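Local coordinates for GAF domain/HD domain protein (Geobacter sulfurreducens, PDB 3EEA), which is of unknown function but carries a GAF domain, the part described here, within a longer GAF/HD-domain protein that may have phosphatase activity, at residues 112-121 / 144-155. Numbering follows the deposited sequence.
Sequences VPMVVRTQVI and RDLVSHAALVVS
Val-116 rests on the Ala-151 to Ser-155 turn of helix 137-158 with both of its methyl groups. Val-116 CG2 presses on the backbone of Ala-151, 3.3 Å from its O, while Val-116 CG1 lies 3.5 Å from Ser-155 OG. Ser-155 OG sits between its own backbone N and carbonyl carbon (chi1 83°), a setting that lets it donate to Leu-152 O at 2.9 Å and leaves CB to meet the valine as well. An alanine in place of Ser-155 has no hydroxyl, which would probably leave Leu-152 O without this partner and open a gap beside Val-116 CG1. Ile-121 reaches the same turn from the neighbouring strand: its CD1 comes to 3.5 Å from Ala-151 O, beside Val-154. Ala-151 is the hub, its small CB being met by Val-116 CG2 at 3.6 Å and also by Met-114 CB. Met-114 bends at chi3 (44°) to curl CE back beside Ala-151, and its CG meets Val-147 CG1, the two side chains crossing at about a right angle. Val-112 closes the row against that same CG1 methyl. Along one side, two waters replace direct polar bonds: one accepts from Val-115 N and donates to Pro-113 O and Ser-148 OG, the other donates to Val-115 O and Ser-148 O. Ser-148 OG in turn donates to Arg-144 O, reaching it from the face opposite Ser-148 N. The axes of strand 112-116 and helix 144-155 cross at -50°, 7.1 Å apart. A type II' turn makes a hairpin of strands 107-116 and 119-129 in the antiparallel GAF sheet, and helix 137-158 packs across it beside helix 14-28, its His-149 ring meeting His-149 of the second subunit.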
loop_
_atom_site.group_PDB
_atom_site.type_symbol
_atom_site.label_atom_id
_atom_site.label_comp_id
_atom_site.label_asym_id
_atom_site.label_seq_id
_atom_site.Cartn_x
_atom_site.Cartn_y
_atom_site.Cartn_z
ATOM N N VAL A 112 13.618 -0.635 -8.783
ATOM C CA VAL A 112 13.075 0.507 -8.075
ATOM C C VAL A 112 13.847 0.713 -6.763
ATOM O O VAL A 112 13.808 -0.139 -5.847
ATOM C CB VAL A 112 11.589 0.362 -7.783
ATOM C CG1 VAL A 112 11.078 1.601 -7.048
ATOM C CG2 VAL A 112 10.803 0.151 -9.095
ATOM N N PRO A 113 14.538 1.862 -6.650
ATOM C CA PRO A 113 15.305 2.079 -5.422
ATOM C C PRO A 113 14.363 2.394 -4.297
ATOM O O PRO A 113 13.321 3.016 -4.540
ATOM C CB PRO A 113 16.166 3.310 -5.713
ATOM C CG PRO A 113 15.542 3.983 -6.844
ATOM C CD PRO A 113 14.770 2.915 -7.658
ATOM N N MET A 114 14.701 1.933 -3.096
ATOM C CA MET A 114 13.976 2.347 -1.862
ATOM C C MET A 114 14.650 3.638 -1.402
ATOM O O MET A 114 15.797 3.635 -0.954
ATOM C CB MET A 114 14.057 1.257 -0.791
ATOM C CG MET A 114 13.496 -0.100 -1.193
ATOM S SD MET A 114 13.698 -1.413 0.123
ATOM C CE MET A 114 13.219 -0.442 1.512
ATOM N N VAL A 115 13.959 4.757 -1.575
ATOM C CA VAL A 115 14.515 6.058 -1.302
ATOM C C VAL A 115 13.705 6.739 -0.182
ATOM O O VAL A 115 12.437 6.752 -0.187
ATOM C CB VAL A 115 14.409 6.942 -2.553
ATOM C CG1 VAL A 115 14.910 8.345 -2.261
ATOM C CG2 VAL A 115 15.154 6.323 -3.718
ATOM N N VAL A 116 14.438 7.250 0.781
ATOM C CA VAL A 116 13.871 8.046 1.851
ATOM C C VAL A 116 14.626 9.335 1.883
ATOM O O VAL A 116 15.869 9.366 2.130
ATOM C CB VAL A 116 13.972 7.324 3.202
ATOM C CG1 VAL A 116 13.407 8.185 4.359
ATOM C CG2 VAL A 116 13.187 6.073 3.091
ATOM N N ARG A 117 13.853 10.371 1.556
ATOM C CA ARG A 117 14.331 11.708 1.323
ATOM C C ARG A 117 15.360 11.594 0.218
ATOM O O ARG A 117 14.980 11.190 -0.902
ATOM C CB ARG A 117 14.804 12.337 2.631
ATOM C CG ARG A 117 13.566 12.858 3.366
ATOM C CD ARG A 117 13.746 13.068 4.844
ATOM N NE ARG A 117 12.518 13.687 5.354
ATOM C CZ ARG A 117 12.106 13.655 6.620
ATOM N NH1 ARG A 117 12.819 13.032 7.555
ATOM N NH2 ARG A 117 10.967 14.256 6.950
ATOM N N THR A 118 16.628 11.840 0.506
ATOM C CA THR A 118 17.617 11.825 -0.587
ATOM C C THR A 118 18.449 10.548 -0.671
ATOM O O THR A 118 19.336 10.450 -1.537
ATOM C CB THR A 118 18.616 12.989 -0.399
ATOM O OG1 THR A 118 19.415 12.732 0.757
ATOM C CG2 THR A 118 17.874 14.318 -0.234
ATOM N N GLN A 119 18.214 9.623 0.265
ATOM C CA GLN A 119 19.058 8.464 0.477
ATOM C C GLN A 119 18.442 7.143 -0.033
ATOM O O GLN A 119 17.262 6.904 0.165
ATOM C CB GLN A 119 19.305 8.336 1.966
ATOM C CG GLN A 119 20.096 9.537 2.512
ATOM C CD GLN A 119 21.457 9.649 1.841
ATOM O OE1 GLN A 119 21.702 10.544 1.004
ATOM N NE2 GLN A 119 22.349 8.719 2.176
ATOM N N VAL A 120 19.282 6.290 -0.636
ATOM C CA VAL A 120 18.876 4.957 -1.122
ATOM C C VAL A 120 19.193 3.991 -0.004
ATOM O O VAL A 120 20.368 3.908 0.419
ATOM C CB VAL A 120 19.608 4.554 -2.422
ATOM C CG1 VAL A 120 19.263 3.103 -2.857
ATOM C CG2 VAL A 120 19.320 5.512 -3.539
ATOM N N ILE A 121 18.171 3.291 0.512
ATOM C CA ILE A 121 18.323 2.304 1.573
ATOM C C ILE A 121 18.130 0.848 1.159
ATOM O O ILE A 121 18.292 -0.073 1.976
ATOM C CB ILE A 121 17.396 2.585 2.775
ATOM C CG1 ILE A 121 15.907 2.395 2.432
ATOM C CG2 ILE A 121 17.611 4.012 3.295
ATOM C CD1 ILE A 121 15.034 2.464 3.678
ATOM N N ARG A 144 6.216 2.445 -7.519
ATOM C CA ARG A 144 7.052 3.469 -6.904
ATOM C C ARG A 144 6.420 4.044 -5.616
ATOM O O ARG A 144 7.101 4.268 -4.590
ATOM C CB ARG A 144 7.312 4.602 -7.933
ATOM C CG ARG A 144 8.255 4.144 -8.980
ATOM C CD ARG A 144 8.433 5.186 -10.104
ATOM N NE ARG A 144 8.943 6.423 -9.523
ATOM C CZ ARG A 144 9.085 7.565 -10.201
ATOM N NH1 ARG A 144 8.699 7.663 -11.459
ATOM N NH2 ARG A 144 9.594 8.595 -9.578
ATOM N N ASP A 145 5.113 4.271 -5.662
ATOM C CA ASP A 145 4.385 4.771 -4.485
ATOM C C ASP A 145 4.493 3.816 -3.305
ATOM O O ASP A 145 4.879 4.217 -2.176
ATOM C CB ASP A 145 2.931 4.994 -4.847
ATOM C CG ASP A 145 2.702 6.277 -5.641
ATOM O OD1 ASP A 145 3.478 7.223 -5.497
ATOM O OD2 ASP A 145 1.642 6.350 -6.325
ATOM N N LEU A 146 4.167 2.539 -3.568
ATOM C CA LEU A 146 4.094 1.521 -2.489
ATOM C C LEU A 146 5.497 1.262 -1.892
ATOM O O LEU A 146 5.681 1.228 -0.688
ATOM C CB LEU A 146 3.473 0.240 -3.002
ATOM C CG LEU A 146 1.964 0.337 -3.237
ATOM C CD1 LEU A 146 1.375 -1.028 -3.587
ATOM C CD2 LEU A 146 1.227 0.918 -2.069
ATOM N N VAL A 147 6.508 1.216 -2.744
ATOM C CA VAL A 147 7.878 1.039 -2.313
ATOM C C VAL A 147 8.316 2.243 -1.504
ATOM O O VAL A 147 9.007 2.104 -0.522
ATOM C CB VAL A 147 8.839 0.775 -3.503
ATOM C CG1 VAL A 147 10.360 0.825 -3.102
ATOM C CG2 VAL A 147 8.468 -0.541 -4.165
ATOM N N SER A 148 7.900 3.447 -1.895
ATOM C CA SER A 148 8.281 4.624 -1.159
ATOM C C SER A 148 7.655 4.652 0.196
ATOM O O SER A 148 8.283 5.096 1.154
ATOM C CB SER A 148 7.966 5.896 -1.913
ATOM O OG SER A 148 8.751 5.885 -3.083
ATOM N N HIS A 149 6.398 4.172 0.305
ATOM C CA HIS A 149 5.788 4.028 1.594
ATOM C C HIS A 149 6.541 3.069 2.525
ATOM O O HIS A 149 6.755 3.373 3.722
ATOM C CB HIS A 149 4.343 3.565 1.463
ATOM C CG HIS A 149 3.487 4.471 0.665
ATOM N ND1 HIS A 149 2.278 4.061 0.138
ATOM C CD2 HIS A 149 3.679 5.741 0.242
ATOM C CE1 HIS A 149 1.768 5.047 -0.575
ATOM N NE2 HIS A 149 2.584 6.078 -0.521
ATOM N N ALA A 150 6.893 1.884 1.989
ATOM C CA ALA A 150 7.606 0.871 2.735
ATOM C C ALA A 150 8.964 1.372 3.136
ATOM O O ALA A 150 9.407 1.131 4.296
ATOM C CB ALA A 150 7.731 -0.493 1.904
ATOM N N ALA A 151 9.654 2.103 2.245
ATOM C CA ALA A 151 10.959 2.634 2.548
ATOM C C ALA A 151 10.926 3.582 3.744
ATOM O O ALA A 151 11.813 3.526 4.608
ATOM C CB ALA A 151 11.593 3.362 1.296
ATOM N N LEU A 152 9.913 4.437 3.823
ATOM C CA LEU A 152 9.811 5.397 4.911
ATOM C C LEU A 152 9.616 4.688 6.271
ATOM O O LEU A 152 10.271 5.003 7.313
ATOM C CB LEU A 152 8.632 6.312 4.620
ATOM C CG LEU A 152 8.232 7.332 5.639
ATOM C CD1 LEU A 152 9.437 8.230 5.955
ATOM C CD2 LEU A 152 7.059 8.158 4.925
ATOM N N VAL A 153 8.748 3.695 6.242
ATOM C CA VAL A 153 8.482 2.864 7.416
ATOM C C VAL A 153 9.757 2.153 7.875
ATOM O O VAL A 153 10.091 2.181 9.086
ATOM C CB VAL A 153 7.367 1.821 7.167
ATOM C CG1 VAL A 153 7.228 0.876 8.414
ATOM C CG2 VAL A 153 5.975 2.521 6.944
ATOM N N VAL A 154 10.423 1.490 6.940
ATOM C CA VAL A 154 11.664 0.711 7.222
ATOM C C VAL A 154 12.726 1.640 7.771
ATOM O O VAL A 154 13.389 1.325 8.767
ATOM C CB VAL A 154 12.183 -0.074 5.987
ATOM C CG1 VAL A 154 13.624 -0.665 6.278
ATOM C CG2 VAL A 154 11.197 -1.234 5.672
ATOM N N SER A 155 12.821 2.840 7.205
ATOM C CA SER A 155 13.830 3.785 7.668
ATOM C C SER A 155 13.557 4.196 9.118
ATOM O O SER A 155 14.480 4.169 9.942
ATOM C CB SER A 155 13.964 4.967 6.739
ATOM O OG SER A 155 12.981 5.923 7.020
HETATM O O HOH W 1 11.314 4.565 -2.684
HETATM O O HOH W 2 10.036 7.172 0.960
#